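Local coordinates for proteasome accessory factor B/C (PafBC) (Paenarthrobacter aurescens, PDB 6SJ9), which probably acts as a transcriptional regulator of the bacterial DNA damage response, combining winged helix-turn-helix modules with WYL domains, at residues A[160-164]-A[218-224]; A[178-183]-A[194-200]; A[8-13]-A[462-467]. One frame throughout, in Å; residues are numbered along the deposited sequence.

Interaction 1. Residues A[160-164]-A[218-224]; sequences KHPIR and VLTTGSF
His161 lays its imidazole across the beta turn from Leu219 to Gly222. Its ND1 donates to the carbonyl O of Gly222 over 2.8 Å, nearly straight and with the acceptor close to the ring plane. CA of Thr220 stands over the ring centre in a CH-pi contact, 3.6 Å from the centroid. With CG anti to the carbonyl carbon (chi1 -58°), the ring swings beside its own backbone N and over the turn. Replaced by alanine, the histidine would give up its bond, and the Gly222 carbonyl would probably lose this donor and the Thr220 CA the ring it packs on. Alongside, Leu219 N donates to Pro162 O at 2.9 Å, and CD of Pro162 rests on the Gly222 carbonyl carbon at 3.6 Å. CD1 of Leu219 lies over one face of the Arg164 guanidinium, near its rim; the charge itself is paired with Glu179. The contact sits where the helix 147-159 ends in a Schellman motif at Lys160 and passes into strand 163-168. There Ile163 and Val218 form an antiparallel non-hydrogen-bonded pair, both touching Ala156 of that helix, while Phe224 reaches Glu181 and Pro182 of strand 175-188.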
loop_
_atom_site.group_PDB
_atom_site.type_symbol
_atom_site.label_atom_id
_atom_site.label_comp_id
_atom_site.label_asym_id
_atom_site.label_seq_id
_atom_site.Cartn_x
_atom_site.Cartn_y
_atom_site.Cartn_z
ATOM N N LYS A 160 -18.118 -13.267 -21.401
ATOM C CA LYS A 160 -19.558 -13.500 -21.298
ATOM C C LYS A 160 -19.863 -14.944 -20.890
ATOM O O LYS A 160 -20.724 -15.601 -21.478
ATOM C CB LYS A 160 -20.278 -13.129 -22.612
ATOM C CG LYS A 160 -20.137 -11.651 -22.918
ATOM C CD LYS A 160 -20.902 -11.248 -24.130
ATOM C CE LYS A 160 -20.989 -9.715 -24.194
ATOM N NZ LYS A 160 -19.715 -9.154 -24.749
ATOM N N HIS A 161 -19.136 -15.437 -19.921
ATOM C CA HIS A 161 -19.321 -16.738 -19.333
ATOM C C HIS A 161 -19.989 -16.592 -17.962
ATOM O O HIS A 161 -19.523 -15.795 -17.127
ATOM C CB HIS A 161 -17.976 -17.429 -19.137
ATOM C CG HIS A 161 -17.210 -17.589 -20.392
ATOM N ND1 HIS A 161 -17.778 -18.099 -21.544
ATOM C CD2 HIS A 161 -15.904 -17.370 -20.672
ATOM C CE1 HIS A 161 -16.859 -18.147 -22.484
ATOM N NE2 HIS A 161 -15.711 -17.740 -21.974
ATOM N N PRO A 162 -20.995 -17.415 -17.686
ATOM C CA PRO A 162 -21.516 -17.532 -16.319
ATOM C C PRO A 162 -20.467 -18.228 -15.441
ATOM O O PRO A 162 -19.488 -18.811 -15.945
ATOM C CB PRO A 162 -22.805 -18.358 -16.483
ATOM C CG PRO A 162 -22.616 -19.105 -17.776
ATOM C CD PRO A 162 -21.558 -18.409 -18.641
ATOM N N ILE A 163 -20.659 -18.148 -14.120
ATOM C CA ILE A 163 -19.720 -18.711 -13.153
ATOM C C ILE A 163 -20.479 -19.522 -12.104
ATOM O O ILE A 163 -21.702 -19.439 -11.967
ATOM C CB ILE A 163 -18.874 -17.630 -12.412
ATOM C CG1 ILE A 163 -19.782 -16.718 -11.599
ATOM C CG2 ILE A 163 -18.094 -16.802 -13.408
ATOM C CD1 ILE A 163 -19.025 -15.583 -10.842
ATOM N N ARG A 164 -19.716 -20.315 -11.355
ATOM C CA ARG A 164 -20.231 -21.027 -10.192
ATOM C C ARG A 164 -19.194 -20.982 -9.074
ATOM O O ARG A 164 -17.982 -20.931 -9.317
ATOM C CB ARG A 164 -20.658 -22.457 -10.580
ATOM C CG ARG A 164 -19.944 -23.636 -9.944
ATOM C CD ARG A 164 -20.028 -24.854 -10.868
ATOM N NE ARG A 164 -21.332 -24.888 -11.519
ATOM C CZ ARG A 164 -21.590 -25.469 -12.700
ATOM N NH1 ARG A 164 -20.630 -26.084 -13.408
ATOM N NH2 ARG A 164 -22.826 -25.393 -13.211
ATOM N N VAL A 218 -15.079 -20.500 -13.824
ATOM C CA VAL A 218 -15.615 -19.825 -14.996
ATOM C C VAL A 218 -16.123 -20.870 -15.992
ATOM O O VAL A 218 -15.332 -21.652 -16.525
ATOM C CB VAL A 218 -14.539 -18.955 -15.629
ATOM C CG1 VAL A 218 -15.124 -18.125 -16.796
ATOM C CG2 VAL A 218 -13.971 -17.976 -14.594
ATOM N N LEU A 219 -17.434 -20.840 -16.312
ATOM C CA LEU A 219 -18.011 -21.851 -17.228
ATOM C C LEU A 219 -17.826 -21.402 -18.681
ATOM O O LEU A 219 -18.738 -20.857 -19.337
ATOM C CB LEU A 219 -19.479 -22.072 -16.908
ATOM C CG LEU A 219 -19.688 -22.337 -15.411
ATOM C CD1 LEU A 219 -21.165 -22.688 -15.177
ATOM C CD2 LEU A 219 -18.741 -23.523 -14.950
ATOM N N THR A 220 -16.634 -21.695 -19.202
ATOM C CA THR A 220 -16.178 -21.300 -20.535
ATOM C C THR A 220 -16.917 -22.051 -21.643
ATOM O O THR A 220 -16.606 -21.803 -22.806
ATOM C CB THR A 220 -14.648 -21.500 -20.720
ATOM O OG1 THR A 220 -14.335 -22.869 -20.519
ATOM C CG2 THR A 220 -13.821 -20.632 -19.743
ATOM N N THR A 221 -17.770 -23.006 -21.304
ATOM C CA THR A 221 -18.675 -23.595 -22.275
ATOM C C THR A 221 -19.970 -22.801 -22.446
ATOM O O THR A 221 -20.772 -23.154 -23.317
ATOM C CB THR A 221 -19.096 -24.999 -21.844
ATOM O OG1 THR A 221 -19.578 -24.930 -20.486
ATOM C CG2 THR A 221 -17.919 -25.957 -21.907
ATOM N N GLY A 222 -20.246 -21.829 -21.567
ATOM C CA GLY A 222 -21.512 -21.139 -21.539
ATOM C C GLY A 222 -21.427 -19.694 -22.015
ATOM O O GLY A 222 -20.350 -19.120 -22.159
ATOM N N SER A 223 -22.609 -19.098 -22.205
ATOM C CA SER A 223 -22.708 -17.698 -22.577
ATOM C C SER A 223 -23.836 -17.056 -21.775
ATOM O O SER A 223 -24.727 -17.737 -21.262
ATOM C CB SER A 223 -23.039 -17.494 -24.047
ATOM O OG SER A 223 -24.209 -18.259 -24.278
ATOM N N PHE A 224 -23.775 -15.726 -21.695
ATOM C CA PHE A 224 -24.890 -14.932 -21.208
ATOM C C PHE A 224 -24.664 -13.528 -21.730
ATOM O O PHE A 224 -23.564 -13.189 -22.167
ATOM C CB PHE A 224 -24.957 -14.939 -19.684
ATOM C CG PHE A 224 -23.976 -14.031 -19.049
ATOM C CD1 PHE A 224 -22.650 -14.416 -18.897
ATOM C CD2 PHE A 224 -24.378 -12.805 -18.535
ATOM C CE1 PHE A 224 -21.741 -13.606 -18.302
ATOM C CE2 PHE A 224 -23.474 -11.981 -17.927
ATOM C CZ PHE A 224 -22.135 -12.368 -17.797
#

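Interaction 2. Residues A[178-183]-A[194-200]; sequences REVEPW and LVGLDRG
Trp183 lies with one indole face against the backbone of Gly196 and Leu197: CA of Gly196 stands 3.9 Å from the centroid of the five-membered ring in a CH-pi contact, and CB of Leu197 touches CZ2 at 3.6 Å. Gly196 also lets the strands pair closely at Pro182, since a CB there would run into Glu181 O and Val180 CG1. The two strands form an antiparallel hairpin in the WYL domain, in which Glu181 and Leu197 are a hydrogen-bonded pair, the bond from Glu181 N to Leu197 O being nearly straight at 171°. Its tightly packed side carries Val180, Pro182 and Leu194; CD1 of Leu194 meets CB of Pro182 at 3.7 Å, and Ala156 and Met157 of helix 147-159 cover that proline. Asp198 is buried on the Val180 face and, with CG anti to N, turns OD2 to Arg178. Arg178 NH1 meets Asp198 OD2 from above the carboxylate plane at 2.7 Å, and NE adds a weak second bond.

The other side is looser and more exposed. Here Arg199, bent at chi2 (-46°) and chi3, curls back so that NH1 reaches OE2 of Glu181 on its syn side at 2.9 Å, the carboxylate and guanidinium planes 73° apart.

Asp198 probably offsets part of the positive charge of Arg178 and Arg201, which lie close together, and their proximity is likely to favour its ionised form, whereas the outer Glu181–Arg199 pair is likely to be weakened by solvent.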
loop_
_atom_site.group_PDB
_atom_site.type_symbol
_atom_site.label_atom_id
_atom_site.label_comp_id
_atom_site.label_asym_id
_atom_site.label_seq_id
_atom_site.Cartn_x
_atom_site.Cartn_y
_atom_site.Cartn_z
ATOM N N ARG A 178 -23.524 -21.556 -5.957
ATOM C CA ARG A 178 -24.384 -20.594 -6.630
ATOM C C ARG A 178 -23.989 -20.521 -8.101
ATOM O O ARG A 178 -22.801 -20.624 -8.438
ATOM C CB ARG A 178 -24.234 -19.226 -5.984
ATOM C CG ARG A 178 -24.366 -19.236 -4.435
ATOM C CD ARG A 178 -25.758 -19.705 -4.020
ATOM N NE ARG A 178 -26.770 -18.682 -4.310
ATOM C CZ ARG A 178 -27.123 -17.731 -3.417
ATOM N NH1 ARG A 178 -28.047 -16.795 -3.697
ATOM N NH2 ARG A 178 -26.545 -17.725 -2.223
ATOM N N GLU A 179 -24.992 -20.331 -8.966
ATOM C CA GLU A 179 -24.799 -20.233 -10.409
ATOM C C GLU A 179 -25.152 -18.815 -10.776
ATOM O O GLU A 179 -26.319 -18.411 -10.639
ATOM C CB GLU A 179 -25.709 -21.187 -11.182
ATOM C CG GLU A 179 -25.751 -22.627 -10.667
ATOM C CD GLU A 179 -24.521 -23.413 -11.072
ATOM O OE1 GLU A 179 -24.220 -24.399 -10.391
ATOM O OE2 GLU A 179 -23.847 -23.031 -12.065
ATOM N N VAL A 180 -24.150 -18.063 -11.218
ATOM C CA VAL A 180 -24.292 -16.629 -11.334
ATOM C C VAL A 180 -23.841 -16.169 -12.714
ATOM O O VAL A 180 -22.793 -16.586 -13.206
ATOM C CB VAL A 180 -23.488 -15.945 -10.199
ATOM C CG1 VAL A 180 -23.465 -14.475 -10.358
ATOM C CG2 VAL A 180 -24.098 -16.299 -8.849
ATOM N N GLU A 181 -24.563 -15.208 -13.265
ATOM C CA GLU A 181 -24.100 -14.434 -14.396
ATOM C C GLU A 181 -23.556 -13.104 -13.875
ATOM O O GLU A 181 -24.349 -12.261 -13.388
ATOM C CB GLU A 181 -25.263 -14.224 -15.376
ATOM C CG GLU A 181 -25.805 -15.572 -15.921
ATOM C CD GLU A 181 -27.106 -15.455 -16.712
ATOM O OE1 GLU A 181 -27.591 -14.316 -16.926
ATOM O OE2 GLU A 181 -27.647 -16.497 -17.120
ATOM N N PRO A 182 -22.243 -12.862 -13.936
ATOM C CA PRO A 182 -21.661 -11.703 -13.205
ATOM C C PRO A 182 -21.910 -10.393 -13.934
ATOM O O PRO A 182 -21.652 -10.280 -15.133
ATOM C CB PRO A 182 -20.171 -12.023 -13.153
ATOM C CG PRO A 182 -19.963 -12.949 -14.443
ATOM C CD PRO A 182 -21.208 -13.781 -14.476
ATOM N N TRP A 183 -22.481 -9.418 -13.216
ATOM C CA TRP A 183 -22.719 -8.077 -13.761
ATOM C C TRP A 183 -21.679 -7.068 -13.327
ATOM O O TRP A 183 -21.371 -6.123 -14.073
ATOM C CB TRP A 183 -24.069 -7.534 -13.347
ATOM C CG TRP A 183 -25.233 -8.335 -13.804
ATOM C CD1 TRP A 183 -25.231 -9.424 -14.621
ATOM C CD2 TRP A 183 -26.607 -8.099 -13.447
ATOM N NE1 TRP A 183 -26.539 -9.871 -14.816
ATOM C CE2 TRP A 183 -27.387 -9.081 -14.078
ATOM C CE3 TRP A 183 -27.241 -7.157 -12.640
ATOM C CZ2 TRP A 183 -28.785 -9.133 -13.946
ATOM C CZ3 TRP A 183 -28.629 -7.225 -12.504
ATOM C CH2 TRP A 183 -29.376 -8.199 -13.165
ATOM N N LEU A 194 -19.593 -9.045 -5.453
ATOM C CA LEU A 194 -20.010 -9.423 -6.795
ATOM C C LEU A 194 -21.524 -9.242 -6.880
ATOM O O LEU A 194 -22.271 -9.643 -5.961
ATOM C CB LEU A 194 -19.640 -10.887 -7.057
ATOM C CG LEU A 194 -20.299 -11.509 -8.302
ATOM C CD1 LEU A 194 -19.734 -10.979 -9.643
ATOM C CD2 LEU A 194 -20.173 -13.014 -8.225
ATOM N N VAL A 195 -21.985 -8.571 -7.927
ATOM C CA VAL A 195 -23.415 -8.502 -8.188
ATOM C C VAL A 195 -23.657 -9.199 -9.513
ATOM O O VAL A 195 -22.853 -9.073 -10.448
ATOM C CB VAL A 195 -23.996 -7.065 -8.199
ATOM C CG1 VAL A 195 -23.343 -6.248 -9.261
ATOM C CG2 VAL A 195 -25.492 -7.114 -8.497
ATOM N N GLY A 196 -24.742 -9.974 -9.583
ATOM C CA GLY A 196 -25.047 -10.637 -10.834
ATOM C C GLY A 196 -26.401 -11.307 -10.737
ATOM O O GLY A 196 -27.078 -11.250 -9.700
ATOM N N LEU A 197 -26.824 -11.889 -11.874
ATOM C CA LEU A 197 -28.088 -12.624 -11.910
ATOM C C LEU A 197 -27.831 -14.030 -11.358
ATOM O O LEU A 197 -27.090 -14.823 -11.950
ATOM C CB LEU A 197 -28.637 -12.657 -13.337
ATOM C CG LEU A 197 -29.937 -13.455 -13.546
ATOM C CD1 LEU A 197 -30.979 -12.771 -12.684
ATOM C CD2 LEU A 197 -30.432 -13.368 -14.983
ATOM N N ASP A 198 -28.415 -14.337 -10.212
ATOM C CA ASP A 198 -28.355 -15.674 -9.648
ATOM C C ASP A 198 -29.410 -16.520 -10.346
ATOM O O ASP A 198 -30.600 -16.291 -10.154
ATOM C CB ASP A 198 -28.631 -15.600 -8.151
ATOM C CG ASP A 198 -28.449 -16.934 -7.448
ATOM O OD1 ASP A 198 -28.968 -17.951 -7.950
ATOM O OD2 ASP A 198 -27.818 -16.952 -6.368
ATOM N N ARG A 199 -28.986 -17.482 -11.171
ATOM C CA ARG A 199 -29.940 -18.264 -11.945
ATOM C C ARG A 199 -30.702 -19.225 -11.059
ATOM O O ARG A 199 -31.794 -19.642 -11.448
ATOM C CB ARG A 199 -29.266 -19.037 -13.075
ATOM C CG ARG A 199 -28.708 -18.187 -14.146
ATOM C CD ARG A 199 -29.666 -17.107 -14.596
ATOM N NE ARG A 199 -30.940 -17.587 -15.105
ATOM C CZ ARG A 199 -31.304 -17.514 -16.391
ATOM N NH1 ARG A 199 -30.487 -16.976 -17.280
ATOM N NH2 ARG A 199 -32.489 -17.970 -16.790
ATOM N N GLY A 200 -30.139 -19.591 -9.894
ATOM C CA GLY A 200 -30.864 -20.441 -8.955
ATOM C C GLY A 200 -32.055 -19.748 -8.313
ATOM O O GLY A 200 -33.102 -20.366 -8.092
#

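Interaction 3. Residues A[8-13]-A[462-467]; sequences LLNLLL and TIKLTG
Leu9 pushes CD2 against the side chain of Thr466, 3.4 Å from OG1, and the same methyl also meets CG1 of Ile463 at 3.9 Å. The two side chains Leu9 and Thr466 cross at about a right angle, and with CG anti to its carbonyl carbon (chi1 -66°) Leu9 brings its end nearer the facing helix than its CB alone would suggest. The hydroxyl that it covers is not left to the apolar surroundings: OG1 of Thr466 donates to Thr462 O one turn earlier at 2.7 Å, from above the carbonyl plane, while Thr466 N reaches the same oxygen from the opposite face. The hydroxyl bond probably holds the threonine rotamer, which turns CG2 toward helix 2-17, where CD2 of Leu13 touches it at 3.9 Å.

One turn along from Leu9, Leu12 directs CD2 between Ile463 and Gly467. The methyl lies 3.5 Å from Ile463 O and 3.8 Å from Gly467 N. Leu8 adds only a wider contact, its CD1 to CD1 of Ile463.

The segment axes run 22° apart in the same sense, 10.1 Å at closest approach, and the side chains that meet are mainly leucine and isoleucine methyls with one threonine. The contact packs the N-terminal helix 2-17 against helix 457-469 of the PafC helix-turn-helix region, the segments 449 residues apart in sequence. On the far side of helix 2-17, Leu11 faces Phe46 and Leu53 of helix 39-55. Helix 457-469 is backed by helix 427-441 through Leu465 on Leu433 and Thr466 on Leu434, and helix 472-476 closes the rim through Ala473 and Arg474.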
loop_
_atom_site.group_PDB
_atom_site.type_symbol
_atom_site.label_atom_id
_atom_site.label_comp_id
_atom_site.label_asym_id
_atom_site.label_seq_id
_atom_site.Cartn_x
_atom_site.Cartn_y
_atom_site.Cartn_z
ATOM N N LEU A 8 3.540 27.785 -0.858
ATOM C CA LEU A 8 2.295 27.486 -0.162
ATOM C C LEU A 8 2.539 26.592 1.038
ATOM O O LEU A 8 2.001 26.847 2.119
ATOM C CB LEU A 8 1.288 26.835 -1.105
ATOM C CG LEU A 8 0.669 27.807 -2.105
ATOM C CD1 LEU A 8 -0.413 27.129 -2.919
ATOM C CD2 LEU A 8 0.133 29.067 -1.447
ATOM N N LEU A 9 3.371 25.550 0.874
ATOM C CA LEU A 9 3.637 24.639 1.986
ATOM C C LEU A 9 4.292 25.366 3.151
ATOM O O LEU A 9 3.824 25.271 4.294
ATOM C CB LEU A 9 4.499 23.452 1.516
ATOM C CG LEU A 9 3.789 22.550 0.511
ATOM C CD1 LEU A 9 4.679 21.553 -0.284
ATOM C CD2 LEU A 9 2.662 21.758 1.227
ATOM N N ASN A 10 5.319 26.172 2.858
ATOM C CA ASN A 10 6.013 26.950 3.888
ATOM C C ASN A 10 5.081 27.974 4.542
ATOM O O ASN A 10 5.132 28.183 5.762
ATOM C CB ASN A 10 7.223 27.668 3.255
ATOM C CG ASN A 10 8.346 26.700 2.826
ATOM O OD1 ASN A 10 8.580 25.668 3.453
ATOM N ND2 ASN A 10 8.999 27.019 1.714
ATOM N N LEU A 11 4.231 28.641 3.741
ATOM C CA LEU A 11 3.289 29.598 4.321
ATOM C C LEU A 11 2.355 28.875 5.275
ATOM O O LEU A 11 2.151 29.306 6.409
ATOM C CB LEU A 11 2.510 30.340 3.217
ATOM C CG LEU A 11 1.391 31.307 3.647
ATOM C CD1 LEU A 11 1.953 32.387 4.559
ATOM C CD2 LEU A 11 0.711 31.955 2.458
ATOM N N LEU A 12 1.823 27.730 4.841
ATOM C CA LEU A 12 0.887 26.990 5.677
ATOM C C LEU A 12 1.538 26.585 7.001
ATOM O O LEU A 12 0.935 26.728 8.071
ATOM C CB LEU A 12 0.364 25.767 4.908
ATOM C CG LEU A 12 -0.369 24.669 5.686
ATOM C CD1 LEU A 12 -1.628 25.207 6.341
ATOM C CD2 LEU A 12 -0.710 23.446 4.758
ATOM N N LEU A 13 2.783 26.133 6.960
ATOM C CA LEU A 13 3.425 25.703 8.208
ATOM C C LEU A 13 3.723 26.880 9.127
ATOM O O LEU A 13 3.509 26.788 10.330
ATOM C CB LEU A 13 4.711 24.938 7.915
ATOM C CG LEU A 13 4.359 23.627 7.229
ATOM C CD1 LEU A 13 5.596 22.940 6.765
ATOM C CD2 LEU A 13 3.583 22.756 8.210
ATOM N N THR A 462 -1.340 16.658 -1.076
ATOM C CA THR A 462 -0.081 16.914 -0.363
ATOM C C THR A 462 -0.208 18.119 0.578
ATOM O O THR A 462 0.185 18.046 1.744
ATOM C CB THR A 462 1.044 17.132 -1.370
ATOM O OG1 THR A 462 1.191 15.920 -2.116
ATOM C CG2 THR A 462 2.403 17.528 -0.670
ATOM N N ILE A 463 -0.813 19.201 0.103
ATOM C CA ILE A 463 -1.025 20.388 0.919
ATOM C C ILE A 463 -1.952 20.050 2.091
ATOM O O ILE A 463 -1.679 20.402 3.240
ATOM C CB ILE A 463 -1.585 21.522 0.032
ATOM C CG1 ILE A 463 -0.546 21.860 -1.033
ATOM C CG2 ILE A 463 -1.902 22.804 0.811
ATOM C CD1 ILE A 463 -1.012 22.889 -2.082
ATOM N N LYS A 464 -3.066 19.360 1.822
ATOM C CA LYS A 464 -4.002 19.037 2.898
ATOM C C LYS A 464 -3.364 18.146 3.960
ATOM O O LYS A 464 -3.485 18.412 5.160
ATOM C CB LYS A 464 -5.246 18.370 2.331
ATOM C CG LYS A 464 -6.027 19.266 1.408
ATOM C CD LYS A 464 -7.209 18.512 0.790
ATOM C CE LYS A 464 -8.105 19.454 -0.045
ATOM N NZ LYS A 464 -9.278 18.657 -0.472
ATOM N N LEU A 465 -2.618 17.123 3.543
ATOM C CA LEU A 465 -1.985 16.257 4.533
ATOM C C LEU A 465 -0.864 16.980 5.268
ATOM O O LEU A 465 -0.558 16.621 6.411
ATOM C CB LEU A 465 -1.442 14.986 3.895
ATOM C CG LEU A 465 -2.390 13.790 3.798
ATOM C CD1 LEU A 465 -2.492 13.144 5.148
ATOM C CD2 LEU A 465 -3.753 14.277 3.400
ATOM N N THR A 466 -0.231 17.975 4.620
ATOM C CA THR A 466 0.772 18.791 5.299
ATOM C C THR A 466 0.156 19.520 6.492
ATOM O O THR A 466 0.767 19.604 7.561
ATOM C CB THR A 466 1.377 19.809 4.327
ATOM O OG1 THR A 466 2.107 19.137 3.292
ATOM C CG2 THR A 466 2.334 20.796 5.039
ATOM N N GLY A 467 -1.057 20.037 6.328
ATOM C CA GLY A 467 -1.736 20.681 7.434
ATOM C C GLY A 467 -2.056 19.703 8.544
ATOM O O GLY A 467 -2.092 20.082 9.712
#

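In the fold
Interactions 1 and 2 reach the same antiparallel sheet, through neighbouring strands 163-168 and 175-188, their centres 11 Å apart. They join directly: Ile163 N lies 2.8 Å from Val180 O in a probable hydrogen bond, Arg164 NH2 forms a salt bridge with Glu179 OE2 at 2.8 Å, and CZ of Phe224 packs on Pro182 O. In sequence, interaction 2 is nested within the loop closed by interaction 1, and both lie within the much longer loop closed by interaction 3. That helix pair is remote, its centre 52 Å from interaction 1 and 48 Å from interaction 2. The side chain of Leu12 is about 9 Å from the bound potassium ion, whose site includes Leu16 and Thr18, so the helix pair adjoins but does not form the site.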